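Local coordinates for protein soluble lytic murein transglycosylase (Escherichia coli, PDB 1QSA) that cleaves the glycosidic bonds between N-acetylmuramic acid and N-acetylglucosamine in peptidoglycan, working from chain ends and leaving a 1,6-anhydro bond in the muramic acid, at residues E97-G100 and A104-N107; Q123-L128 and S144-S149; L41-I46 and Q75-N80; E159-A164 and T174-Q179. All blocks are in the same frame, centred on the assembly; numbering follows the deposited sequence. Where two conformers were deposited one is given.

Contact 1: residues E97-G100 and A104-N107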
loop_
_atom_site.group_PDB
_atom_site.type_symbol
_atom_site.label_atom_id
_atom_site.label_comp_id
_atom_site.label_asym_id
_atom_site.label_seq_id
_atom_site.Cartn_x
_atom_site.Cartn_y
_atom_site.Cartn_z
ATOM N N GLU A 97 29.802 4.135 -9.496
ATOM C CA GLU A 97 28.772 4.999 -8.914
ATOM C C GLU A 97 27.947 4.217 -7.891
ATOM O O GLU A 97 27.850 2.995 -7.961
ATOM C CB GLU A 97 27.821 5.533 -9.988
ATOM C CG GLU A 97 28.484 6.260 -11.152
ATOM C CD GLU A 97 29.512 7.286 -10.717
ATOM O OE1 GLU A 97 29.258 8.028 -9.739
ATOM O OE2 GLU A 97 30.586 7.348 -11.363
ATOM N N LYS A 98 27.338 4.944 -6.960
ATOM C CA LYS A 98 26.501 4.357 -5.909
ATOM C C LYS A 98 25.413 3.469 -6.545
ATOM O O LYS A 98 24.708 3.904 -7.458
ATOM C CB LYS A 98 25.859 5.506 -5.124
ATOM C CG LYS A 98 24.934 5.125 -3.991
ATOM C CD LYS A 98 24.200 6.383 -3.525
ATOM C CE LYS A 98 23.344 6.129 -2.301
ATOM N NZ LYS A 98 22.604 7.364 -1.871
ATOM N N PRO A 99 25.325 2.191 -6.132
ATOM C CA PRO A 99 24.317 1.283 -6.692
ATOM C C PRO A 99 22.886 1.559 -6.239
ATOM O O PRO A 99 22.648 2.406 -5.381
ATOM C CB PRO A 99 24.812 -0.108 -6.271
ATOM C CG PRO A 99 25.589 0.152 -5.030
ATOM C CD PRO A 99 26.271 1.470 -5.260
ATOM N N GLY A 100 21.949 0.797 -6.793
ATOM C CA GLY A 100 20.540 1.002 -6.501
ATOM C C GLY A 100 19.925 0.513 -5.207
ATOM O O GLY A 100 19.087 1.209 -4.630
ATOM N N ALA A 104 23.402 -3.207 -1.658
ATOM C CA ALA A 104 24.524 -2.902 -2.556
ATOM C C ALA A 104 25.219 -1.600 -2.126
ATOM O O ALA A 104 26.443 -1.486 -2.238
ATOM C CB ALA A 104 24.047 -2.798 -4.015
ATOM N N GLN A 105 24.459 -0.626 -1.621
ATOM C CA GLN A 105 25.050 0.643 -1.176
ATOM C C GLN A 105 25.933 0.413 0.048
ATOM O O GLN A 105 27.016 1.000 0.155
ATOM C CB GLN A 105 23.958 1.667 -0.880
ATOM C CG GLN A 105 23.256 2.151 -2.153
ATOM C CD GLN A 105 21.975 2.909 -1.862
ATOM O OE1 GLN A 105 21.654 3.194 -0.706
ATOM N NE2 GLN A 105 21.245 3.258 -2.916
ATOM N N CYS A 106 25.474 -0.448 0.959
ATOM C CA CYS A 106 26.249 -0.791 2.154
ATOM C C CYS A 106 27.598 -1.358 1.704
ATOM O O CYS A 106 28.651 -0.999 2.224
ATOM C CB CYS A 106 25.547 -1.867 2.974
ATOM S SG CYS A 106 23.938 -1.412 3.704
ATOM N N ASN A 107 27.560 -2.240 0.715
ATOM C CA ASN A 107 28.783 -2.854 0.218
ATOM C C ASN A 107 29.677 -1.884 -0.559
ATOM O O ASN A 107 30.910 -1.946 -0.468
ATOM C CB ASN A 107 28.439 -4.096 -0.611
ATOM C CG ASN A 107 28.029 -5.269 0.266
ATOM O OD1 ASN A 107 28.640 -5.515 1.312
ATOM N ND2 ASN A 107 27.016 -6.009 -0.160
HETATM O O HOH W 1 21.884 5.683 0.758
#
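Pro99 and Gln105 join the loop 97-100 to the helix 104-107 in two ways, one apolar and one polar. On the tight side the proline ring lies against Ala104: its CG is 3.5 Å from CB of Ala104 and 3.3 Å from the Ala104 carbonyl O. Both residues are buried, and both also rest on Ser76 of helix 69-84, which closes this side. The polar link comes from Gln105, whose NE2 donates to Pro99 O at 3.0 Å. At an N-H...O angle of 163° the bond is nearly straight, and because Pro99 O lies almost in the amide plane it holds the turn of the amide, while NE2 sits 20° off the carbonyl plane of Pro99. CG of Gln105 is anti to its carbonyl carbon (chi1 -70°), and the extended chain beyond it reaches back to the loop.

The looser side is made by Lys98, an exposed residue. Its extended chain crosses the glutamine, bringing CE to 3.5 Å from Gln105 CD. Its ammonium finds a salt-bridge partner in Glu127, whereas the link from Lys98 NZ to Gln105 runs through a water: the water donates to Gln105 OE1 at 2.9 Å, and its bond from NZ is weak. Replacing Gln105 with an alanine would probably leave Pro99 O without this donor and the Lys98 methylenes without the amide they cross. The arrangement is a loop packed against the first turn of the helix that follows it, within the alpha-superhelix, and the Cys106-Cys139 disulfide ties that helix to helix 138-148.

Contact 2: residues Q123-L128 and S144-S149. With SO4 (sulfate ion), chain M.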
loop_
_atom_site.group_PDB
_atom_site.type_symbol
_atom_site.label_atom_id
_atom_site.label_comp_id
_atom_site.label_asym_id
_atom_site.label_seq_id
_atom_site.Cartn_x
_atom_site.Cartn_y
_atom_site.Cartn_z
ATOM N N GLN A 123 30.484 9.397 4.706
ATOM C CA GLN A 123 29.360 10.182 4.202
ATOM C C GLN A 123 28.245 9.206 3.835
ATOM O O GLN A 123 27.088 9.422 4.181
ATOM C CB GLN A 123 29.760 10.988 2.964
ATOM C CG GLN A 123 30.794 12.071 3.234
ATOM C CD GLN A 123 31.570 12.506 1.983
ATOM O OE1 GLN A 123 31.352 11.999 0.875
ATOM N NE2 GLN A 123 32.503 13.438 2.170
ATOM N N GLY A 124 28.609 8.113 3.166
ATOM C CA GLY A 124 27.616 7.120 2.772
ATOM C C GLY A 124 27.042 6.397 3.965
ATOM O O GLY A 124 25.820 6.190 4.058
ATOM N N ALA A 125 27.926 6.003 4.878
ATOM C CA ALA A 125 27.522 5.306 6.098
ATOM C C ALA A 125 26.506 6.124 6.890
ATOM O O ALA A 125 25.470 5.597 7.294
ATOM C CB ALA A 125 28.738 5.001 6.968
ATOM N N LYS A 126 26.775 7.418 7.055
ATOM C CA LYS A 126 25.878 8.289 7.818
ATOM C C LYS A 126 24.474 8.343 7.211
ATOM O O LYS A 126 23.475 8.295 7.931
ATOM C CB LYS A 126 26.467 9.701 7.934
ATOM C CG LYS A 126 25.656 10.603 8.847
ATOM C CD LYS A 126 26.283 11.983 8.964
ATOM C CE LYS A 126 25.459 12.859 9.902
ATOM N NZ LYS A 126 25.994 14.246 9.986
ATOM N N GLU A 127 24.405 8.410 5.888
ATOM C CA GLU A 127 23.129 8.451 5.189
ATOM C C GLU A 127 22.345 7.141 5.391
ATOM O O GLU A 127 21.129 7.156 5.564
ATOM C CB GLU A 127 23.364 8.711 3.703
ATOM C CG GLU A 127 22.093 8.924 2.901
ATOM C CD GLU A 127 22.372 9.361 1.473
ATOM O OE1 GLU A 127 23.358 10.105 1.249
ATOM O OE2 GLU A 127 21.602 8.960 0.572
ATOM N N LEU A 128 23.058 6.021 5.373
ATOM C CA LEU A 128 22.458 4.700 5.558
ATOM C C LEU A 128 22.061 4.463 7.024
ATOM O O LEU A 128 21.152 3.685 7.328
ATOM C CB LEU A 128 23.451 3.614 5.098
ATOM C CG LEU A 128 23.689 3.487 3.582
ATOM C CD1 LEU A 128 24.972 2.700 3.282
ATOM C CD2 LEU A 128 22.473 2.836 2.924
ATOM N N SER A 144 30.329 -0.571 11.743
ATOM C CA SER A 144 31.379 -0.946 12.693
ATOM C C SER A 144 32.680 -0.189 12.425
ATOM O O SER A 144 33.240 0.420 13.341
ATOM C CB SER A 144 31.628 -2.453 12.642
ATOM O OG SER A 144 32.568 -2.828 13.629
ATOM N N VAL A 145 33.167 -0.205 11.182
ATOM C CA VAL A 145 34.417 0.509 10.876
ATOM C C VAL A 145 34.238 2.021 10.974
ATOM O O VAL A 145 35.169 2.742 11.365
ATOM C CB VAL A 145 35.050 0.098 9.496
ATOM C CG1 VAL A 145 35.431 -1.384 9.512
ATOM C CG2 VAL A 145 34.117 0.411 8.326
ATOM N N TRP A 146 33.033 2.500 10.660
ATOM C CA TRP A 146 32.718 3.922 10.731
ATOM C C TRP A 146 32.884 4.385 12.173
ATOM O O TRP A 146 33.562 5.381 12.440
ATOM C CB TRP A 146 31.287 4.172 10.245
ATOM C CG TRP A 146 30.778 5.581 10.383
ATOM C CD1 TRP A 146 31.485 6.748 10.239
ATOM C CD2 TRP A 146 29.427 5.966 10.672
ATOM N NE1 TRP A 146 30.654 7.830 10.417
ATOM C CE2 TRP A 146 29.386 7.379 10.684
ATOM C CE3 TRP A 146 28.245 5.249 10.918
ATOM C CZ2 TRP A 146 28.207 8.093 10.929
ATOM C CZ3 TRP A 146 27.076 5.958 11.162
ATOM C CH2 TRP A 146 27.067 7.369 11.163
ATOM N N ARG A 147 32.296 3.641 13.102
ATOM C CA ARG A 147 32.409 3.979 14.512
ATOM C C ARG A 147 33.865 3.834 14.995
ATOM O O ARG A 147 34.360 4.669 15.747
ATOM C CB ARG A 147 31.480 3.096 15.354
ATOM C CG ARG A 147 31.544 3.387 16.852
ATOM C CD ARG A 147 30.507 2.574 17.612
ATOM N NE ARG A 147 30.548 2.859 19.048
ATOM C CZ ARG A 147 29.683 2.380 19.936
ATOM N NH1 ARG A 147 28.676 1.599 19.554
ATOM N NH2 ARG A 147 29.817 2.695 21.220
ATOM N N ALA A 148 34.555 2.801 14.528
ATOM C CA ALA A 148 35.939 2.559 14.925
ATOM C C ALA A 148 36.903 3.661 14.475
ATOM O O ALA A 148 37.958 3.840 15.085
ATOM C CB ALA A 148 36.411 1.205 14.405
ATOM N N SER A 149 36.522 4.409 13.443
ATOM C CA SER A 149 37.354 5.484 12.900
ATOM C C SER A 149 37.397 6.736 13.770
ATOM O O SER A 149 38.274 7.584 13.590
ATOM C CB SER A 149 36.837 5.906 11.527
ATOM O OG SER A 149 35.671 6.698 11.672
HETATM S S SO4 M . 32.881 4.646 22.938
HETATM O O1 SO4 M . 32.536 6.059 22.683
HETATM O O2 SO4 M . 32.250 4.199 24.194
HETATM O O3 SO4 M . 32.417 3.806 21.814
HETATM O O4 SO4 M . 34.349 4.514 23.066
#
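Trp146 meets Ala125 and Lys126 with one face of its indole, and these three residues account for the surface buried between 123-128 and 144-149. CB of Ala125 stands 3.8 Å above the ring plane, displaced toward the rim. Its distance of 4.2 Å to the centroid of the five-membered ring of Trp146, 27° off the normal, defines a CH-pi contact over the face. Lys126 takes the benzo end: its CA is 3.7 Å from Trp146 CH2 and its CB 3.8 Å from CZ2. The rest of the lysine runs on extended, crossing the indole at a slant and leading away. With CG anti to the backbone N (chi1 174°), the indole is carried across to the other helix. Were Trp146 replaced by an alanine, the Ala125 methyl would probably lose its aromatic face and a gap would be likely between the helices.

At the end of the second segment Ser149 OG donates to Trp146 O at 2.6 Å. Arg147 takes no part in the indole packing; its NH1 bonds to Gln179 O, and its NH2 to O3 of a sulfate, probably from the crystallisation liquor, at 2.9 Å. The contact joins the consecutive helices 118-129 and 138-148. Trp129 meets the Trp146 ring edge-to-face and Trp122 packs at about 30° to it, while Leu128 reaches both helix 138-148 and helix 102-114.

Contact 3: residues L41-I46 and Q75-N80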
loop_
_atom_site.group_PDB
_atom_site.type_symbol
_atom_site.label_atom_id
_atom_site.label_comp_id
_atom_site.label_asym_id
_atom_site.label_seq_id
_atom_site.Cartn_x
_atom_site.Cartn_y
_atom_site.Cartn_z
ATOM N N LEU A 41 16.829 -15.616 -20.971
ATOM C CA LEU A 41 17.578 -16.876 -20.958
ATOM C C LEU A 41 19.052 -16.579 -20.621
ATOM O O LEU A 41 19.692 -17.327 -19.881
ATOM C CB LEU A 41 17.491 -17.559 -22.333
ATOM C CG LEU A 41 16.113 -18.082 -22.748
ATOM C CD1 LEU A 41 16.211 -18.650 -24.159
ATOM C CD2 LEU A 41 15.620 -19.142 -21.762
ATOM N N GLU A 42 19.596 -15.506 -21.187
ATOM C CA GLU A 42 20.979 -15.139 -20.922
ATOM C C GLU A 42 21.140 -14.791 -19.447
ATOM O O GLU A 42 22.137 -15.154 -18.817
ATOM C CB GLU A 42 21.380 -13.923 -21.750
ATOM C CG GLU A 42 21.466 -14.162 -23.227
ATOM C CD GLU A 42 21.914 -12.927 -23.972
ATOM O OE1 GLU A 42 21.141 -11.949 -24.031
ATOM O OE2 GLU A 42 23.046 -12.932 -24.499
ATOM N N TYR A 43 20.145 -14.091 -18.900
ATOM C CA TYR A 43 20.171 -13.707 -17.497
ATOM C C TYR A 43 20.192 -14.964 -16.631
ATOM O O TYR A 43 20.958 -15.045 -15.664
ATOM C CB TYR A 43 18.947 -12.840 -17.157
ATOM C CG TYR A 43 18.802 -12.554 -15.672
ATOM C CD1 TYR A 43 19.515 -11.518 -15.064
ATOM C CD2 TYR A 43 17.978 -13.346 -14.872
ATOM C CE1 TYR A 43 19.408 -11.278 -13.682
ATOM C CE2 TYR A 43 17.868 -13.120 -13.496
ATOM C CZ TYR A 43 18.585 -12.084 -12.912
ATOM O OH TYR A 43 18.474 -11.889 -11.548
ATOM N N ARG A 44 19.362 -15.941 -16.982
ATOM C CA ARG A 44 19.299 -17.193 -16.231
ATOM C C ARG A 44 20.654 -17.908 -16.288
ATOM O O ARG A 44 21.144 -18.412 -15.277
ATOM C CB ARG A 44 18.178 -18.095 -16.773
ATOM C CG ARG A 44 17.909 -19.308 -15.886
ATOM C CD ARG A 44 16.713 -20.130 -16.394
ATOM N NE ARG A 44 16.539 -21.364 -15.627
ATOM C CZ ARG A 44 15.471 -22.161 -15.673
ATOM N NH1 ARG A 44 14.439 -21.902 -16.464
ATOM N NH2 ARG A 44 15.453 -23.258 -14.934
ATOM N N GLN A 45 21.266 -17.929 -17.465
ATOM C CA GLN A 45 22.570 -18.575 -17.646
ATOM C C GLN A 45 23.654 -17.890 -16.802
ATOM O O GLN A 45 24.437 -18.550 -16.107
ATOM C CB GLN A 45 22.949 -18.513 -19.119
ATOM C CG GLN A 45 24.226 -19.228 -19.491
ATOM C CD GLN A 45 24.406 -19.241 -20.991
ATOM O OE1 GLN A 45 24.765 -18.227 -21.590
ATOM N NE2 GLN A 45 24.093 -20.370 -21.616
ATOM N N ILE A 46 23.690 -16.564 -16.850
ATOM C CA ILE A 46 24.697 -15.816 -16.096
ATOM C C ILE A 46 24.539 -16.026 -14.594
ATOM O O ILE A 46 25.513 -16.331 -13.892
ATOM C CB ILE A 46 24.625 -14.315 -16.444
ATOM C CG1 ILE A 46 25.052 -14.105 -17.896
ATOM C CG2 ILE A 46 25.507 -13.492 -15.510
ATOM C CD1 ILE A 46 24.836 -12.674 -18.382
ATOM N N GLN A 75 22.878 -5.427 -11.576
ATOM C CA GLN A 75 23.943 -4.493 -11.195
ATOM C C GLN A 75 24.164 -4.538 -9.670
ATOM O O GLN A 75 25.294 -4.718 -9.186
ATOM C CB GLN A 75 23.568 -3.080 -11.636
ATOM C CG GLN A 75 24.664 -2.052 -11.451
ATOM C CD GLN A 75 25.880 -2.311 -12.328
ATOM O OE1 GLN A 75 25.845 -3.139 -13.244
ATOM N NE2 GLN A 75 26.968 -1.612 -12.039
ATOM N N SER A 76 23.078 -4.380 -8.912
ATOM C CA SER A 76 23.164 -4.446 -7.454
ATOM C C SER A 76 23.456 -5.869 -6.968
ATOM O O SER A 76 24.224 -6.045 -6.026
ATOM C CB SER A 76 21.882 -3.910 -6.792
ATOM O OG SER A 76 21.808 -2.501 -6.888
ATOM N N ARG A 77 22.882 -6.882 -7.628
ATOM C CA ARG A 77 23.118 -8.275 -7.249
ATOM C C ARG A 77 24.601 -8.658 -7.419
ATOM O O ARG A 77 25.195 -9.303 -6.539
ATOM C CB ARG A 77 22.238 -9.206 -8.079
ATOM C CG ARG A 77 22.404 -10.679 -7.740
ATOM C CD ARG A 77 21.425 -11.538 -8.538
ATOM N NE ARG A 77 21.663 -12.963 -8.318
ATOM C CZ ARG A 77 20.901 -13.943 -8.807
ATOM N NH1 ARG A 77 19.842 -13.663 -9.561
ATOM N NH2 ARG A 77 21.208 -15.213 -8.551
ATOM N N PHE A 78 25.220 -8.201 -8.506
ATOM C CA PHE A 78 26.623 -8.532 -8.731
ATOM C C PHE A 78 27.532 -7.743 -7.789
ATOM O O PHE A 78 28.611 -8.212 -7.417
ATOM C CB PHE A 78 27.037 -8.348 -10.181
ATOM C CG PHE A 78 28.310 -9.063 -10.516
ATOM C CD1 PHE A 78 28.410 -10.444 -10.326
ATOM C CD2 PHE A 78 29.415 -8.361 -10.995
ATOM C CE1 PHE A 78 29.611 -11.122 -10.617
ATOM C CE2 PHE A 78 30.613 -9.031 -11.285
ATOM C CZ PHE A 78 30.700 -10.411 -11.093
ATOM N N VAL A 79 27.111 -6.537 -7.410
ATOM C CA VAL A 79 27.887 -5.758 -6.441
ATOM C C VAL A 79 27.943 -6.581 -5.156
ATOM O O VAL A 79 29.005 -6.732 -4.544
ATOM C CB VAL A 79 27.238 -4.385 -6.170
ATOM C CG1 VAL A 79 27.693 -3.826 -4.808
ATOM C CG2 VAL A 79 27.644 -3.409 -7.256
ATOM N N ASN A 80 26.811 -7.167 -4.778
ATOM C CA ASN A 80 26.763 -7.989 -3.572
ATOM C C ASN A 80 27.646 -9.251 -3.735
ATOM O O ASN A 80 28.279 -9.702 -2.771
ATOM C CB ASN A 80 25.312 -8.330 -3.206
ATOM C CG ASN A 80 24.519 -7.097 -2.799
ATOM O OD1 ASN A 80 25.094 -6.106 -2.377
ATOM N ND2 ASN A 80 23.199 -7.145 -2.956
#
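The ring of Tyr43 and the guanidinium of Arg77 meet at the phenol oxygen, with their planes 71° apart. Tyr43 OH lies at the edge of the guanidinium, near its plane. The steep angle between the planes and the lack of ring overlap argue against a stack. This is a surface contact in the alpha-superhelix, between helix 38-48 and helix 69-84, with helix 55-64 coming between them in the chain.

The evidence for spanning rather than backbone packing is the separation of the two segments: the nearest CA atoms, those of Tyr43 and Gln75, are 11.8 Å apart. Side-chain length makes up the difference. In Arg77, CG stands anti to the backbone N (chi1 -179°), and the chain stays extended to NE, which carries the guanidinium across toward helix 38-48. Tyr43 also has CG anti to its backbone N, and the length of the ring then sets the phenol oxygen beside Arg77 NH1. The total buried area is just 63 Å², shared almost equally between the two residues.

Helix 55-64 touches both helices: Ile46 rests on Phe61 and Phe78 on Val58. Arg77 also touches Leu50 in a loop. The polar link itself is poorly directed: Arg77 NH1 donates to Tyr43 OH at 3.0 Å, but the N-H...O angle of 128° makes this a weak hydrogen bond, with Arg77 NH1 3.9 Å from Tyr43 CZ.

Contact 4: residues E159-A164 and T174-Q179. With SO4 (sulfate ion), chain N.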
loop_
_atom_site.group_PDB
_atom_site.type_symbol
_atom_site.label_atom_id
_atom_site.label_comp_id
_atom_site.label_asym_id
_atom_site.label_seq_id
_atom_site.Cartn_x
_atom_site.Cartn_y
_atom_site.Cartn_z
ATOM N N GLU A 159 20.632 9.931 17.667
ATOM C CA GLU A 159 19.548 10.229 16.729
ATOM C C GLU A 159 18.936 8.953 16.139
ATOM O O GLU A 159 17.721 8.877 15.926
ATOM C CB GLU A 159 20.055 11.154 15.614
ATOM C CG GLU A 159 19.084 11.377 14.448
ATOM C CD GLU A 159 17.772 12.052 14.844
ATOM O OE1 GLU A 159 17.628 12.485 16.013
ATOM O OE2 GLU A 159 16.878 12.145 13.971
ATOM N N ARG A 160 19.764 7.946 15.860
ATOM C CA ARG A 160 19.205 6.713 15.330
ATOM C C ARG A 160 18.325 6.022 16.375
ATOM O O ARG A 160 17.331 5.381 16.017
ATOM C CB ARG A 160 20.281 5.747 14.815
ATOM C CG ARG A 160 19.634 4.605 14.037
ATOM C CD ARG A 160 20.626 3.656 13.376
ATOM N NE ARG A 160 19.905 2.747 12.490
ATOM C CZ ARG A 160 20.337 1.551 12.109
ATOM N NH1 ARG A 160 21.503 1.089 12.548
ATOM N NH2 ARG A 160 19.585 0.807 11.297
ATOM N N ILE A 161 18.697 6.133 17.654
ATOM C CA ILE A 161 17.897 5.544 18.739
ATOM C C ILE A 161 16.516 6.214 18.753
ATOM O O ILE A 161 15.483 5.535 18.830
ATOM C CB ILE A 161 18.595 5.701 20.128
ATOM C CG1 ILE A 161 19.817 4.778 20.196
ATOM C CG2 ILE A 161 17.601 5.412 21.258
ATOM C CD1 ILE A 161 20.574 4.820 21.500
ATOM N N ARG A 162 16.503 7.541 18.596
ATOM C CA ARG A 162 15.248 8.297 18.561
ATOM C C ARG A 162 14.404 7.852 17.360
ATOM O O ARG A 162 13.208 7.584 17.495
ATOM C CB ARG A 162 15.524 9.805 18.468
ATOM C CG ARG A 162 14.268 10.671 18.617
ATOM C CD ARG A 162 14.568 12.148 18.372
ATOM N NE ARG A 162 14.868 12.392 16.964
ATOM C CZ ARG A 162 13.954 12.644 16.030
ATOM N NH1 ARG A 162 12.676 12.744 16.351
ATOM N NH2 ARG A 162 14.320 12.833 14.769
ATOM N N LEU A 163 15.041 7.727 16.196
ATOM C CA LEU A 163 14.337 7.301 14.982
ATOM C C LEU A 163 13.800 5.870 15.101
ATOM O O LEU A 163 12.671 5.579 14.666
ATOM C CB LEU A 163 15.251 7.407 13.749
ATOM C CG LEU A 163 15.636 8.817 13.265
ATOM C CD1 LEU A 163 16.706 8.725 12.178
ATOM C CD2 LEU A 163 14.423 9.562 12.753
ATOM N N ALA A 164 14.600 4.979 15.688
ATOM C CA ALA A 164 14.183 3.585 15.858
ATOM C C ALA A 164 12.976 3.510 16.808
ATOM O O ALA A 164 12.026 2.770 16.560
ATOM C CB ALA A 164 15.351 2.735 16.395
ATOM N N THR A 174 17.039 -1.258 21.583
ATOM C CA THR A 174 17.747 -2.042 22.574
ATOM C C THR A 174 19.165 -2.415 22.141
ATOM O O THR A 174 20.098 -2.302 22.939
ATOM C CB THR A 174 16.901 -3.264 22.978
ATOM O OG1 THR A 174 15.829 -2.807 23.819
ATOM C CG2 THR A 174 17.731 -4.300 23.719
ATOM N N VAL A 175 19.339 -2.844 20.888
ATOM C CA VAL A 175 20.673 -3.192 20.395
ATOM C C VAL A 175 21.596 -1.963 20.433
ATOM O O VAL A 175 22.744 -2.055 20.888
ATOM C CB VAL A 175 20.624 -3.771 18.945
ATOM C CG1 VAL A 175 22.037 -3.866 18.332
ATOM C CG2 VAL A 175 20.000 -5.150 18.969
ATOM N N LEU A 176 21.083 -0.817 19.994
ATOM C CA LEU A 176 21.867 0.417 19.969
ATOM C C LEU A 176 22.251 0.859 21.383
ATOM O O LEU A 176 23.414 1.174 21.643
ATOM C CB LEU A 176 21.099 1.527 19.242
ATOM C CG LEU A 176 20.911 1.345 17.723
ATOM C CD1 LEU A 176 20.044 2.449 17.162
ATOM C CD2 LEU A 176 22.260 1.329 17.012
ATOM N N ALA A 177 21.289 0.830 22.301
ATOM C CA ALA A 177 21.547 1.231 23.681
ATOM C C ALA A 177 22.499 0.253 24.375
ATOM O O ALA A 177 23.269 0.650 25.251
ATOM C CB ALA A 177 20.239 1.380 24.467
ATOM N N GLY A 178 22.451 -1.018 23.975
ATOM C CA GLY A 178 23.347 -2.014 24.551
ATOM C C GLY A 178 24.801 -1.753 24.166
ATOM O O GLY A 178 25.715 -2.179 24.865
ATOM N N GLN A 179 25.011 -1.067 23.044
ATOM C CA GLN A 179 26.355 -0.725 22.562
ATOM C C GLN A 179 26.563 0.793 22.664
ATOM O O GLN A 179 27.335 1.370 21.914
ATOM C CB GLN A 179 26.509 -1.144 21.087
ATOM C CG GLN A 179 26.072 -2.575 20.752
ATOM C CD GLN A 179 26.025 -2.854 19.251
ATOM O OE1 GLN A 179 26.478 -2.051 18.436
ATOM N NE2 GLN A 179 25.477 -4.003 18.883
HETATM S S SO4 N . 11.196 14.109 13.173
HETATM O O1 SO4 N . 11.967 12.931 12.722
HETATM O O2 SO4 N . 10.125 14.392 12.196
HETATM O O3 SO4 N . 10.601 13.834 14.496
HETATM O O4 SO4 N . 12.090 15.281 13.277
#
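With CG1 anti to its carbonyl carbon (chi1 -71°), Ile161 sends its longer branch toward Leu176, whose CG is likewise anti to the carbonyl carbon (chi1 -69°). The two side chains lie alongside one another, pointing opposite ways, in an antiparallel helical hairpin of the alpha-superhelix, the axes of the short segments being 9.7 Å apart at 158°. The closest apolar approach is Ile161 CG1 to Leu176 CB, 3.6 Å, and CD1 of Ile161 reaches on to the backbone N of Ala177.

Arg160 adds its aliphatic part, crossing Leu176 at about a right angle with CG 3.8 Å from Leu176 CD1. Its polar end serves other partners: NE and NH2 donate to the carbonyls of Thr131 and Lys133, and Trp129 makes a cation-pi contact with it. Ile161 also packs on Phe213 and Met217 of helix 212-228.

Away from this interface Arg162 grips Glu159 side-on in a salt bridge: Arg162 NE donates to Glu159 OE1 at 2.9 Å and Arg162 NH2 to Glu159 OE2 at 2.8 Å. Arg162 NH2 also donates to O1 of a sulfate, probably from the crystallisation liquor, at 3.1 Å, while Arg162 NH1 bonds to Gln216 and holds sulfate O3 at 3.0 Å.

In the fold
Along the chain the order is contact 3, contact 1, contact 2, contact 4, each closing before the next opens. Contact 1 touches both neighbours: Asn107 and Asn80 join it to contact 3, their centres 15 Å apart, and Lys98 and Glu127 join it to contact 2, at 14 Å. Contact 2 in turn meets contact 4 through Arg147 and the Gln179 carbonyl, centres 15 Å apart. Contacts 3 and 4 do not touch; their centres lie 36 Å apart. The contacts follow the alpha-superhelix from helix 38-48 to helix 170-178, with helices 55-64 and 88-94 also in that run, away from the predicted active-site Glu478, held largely by contacts between helices near one another in the chain.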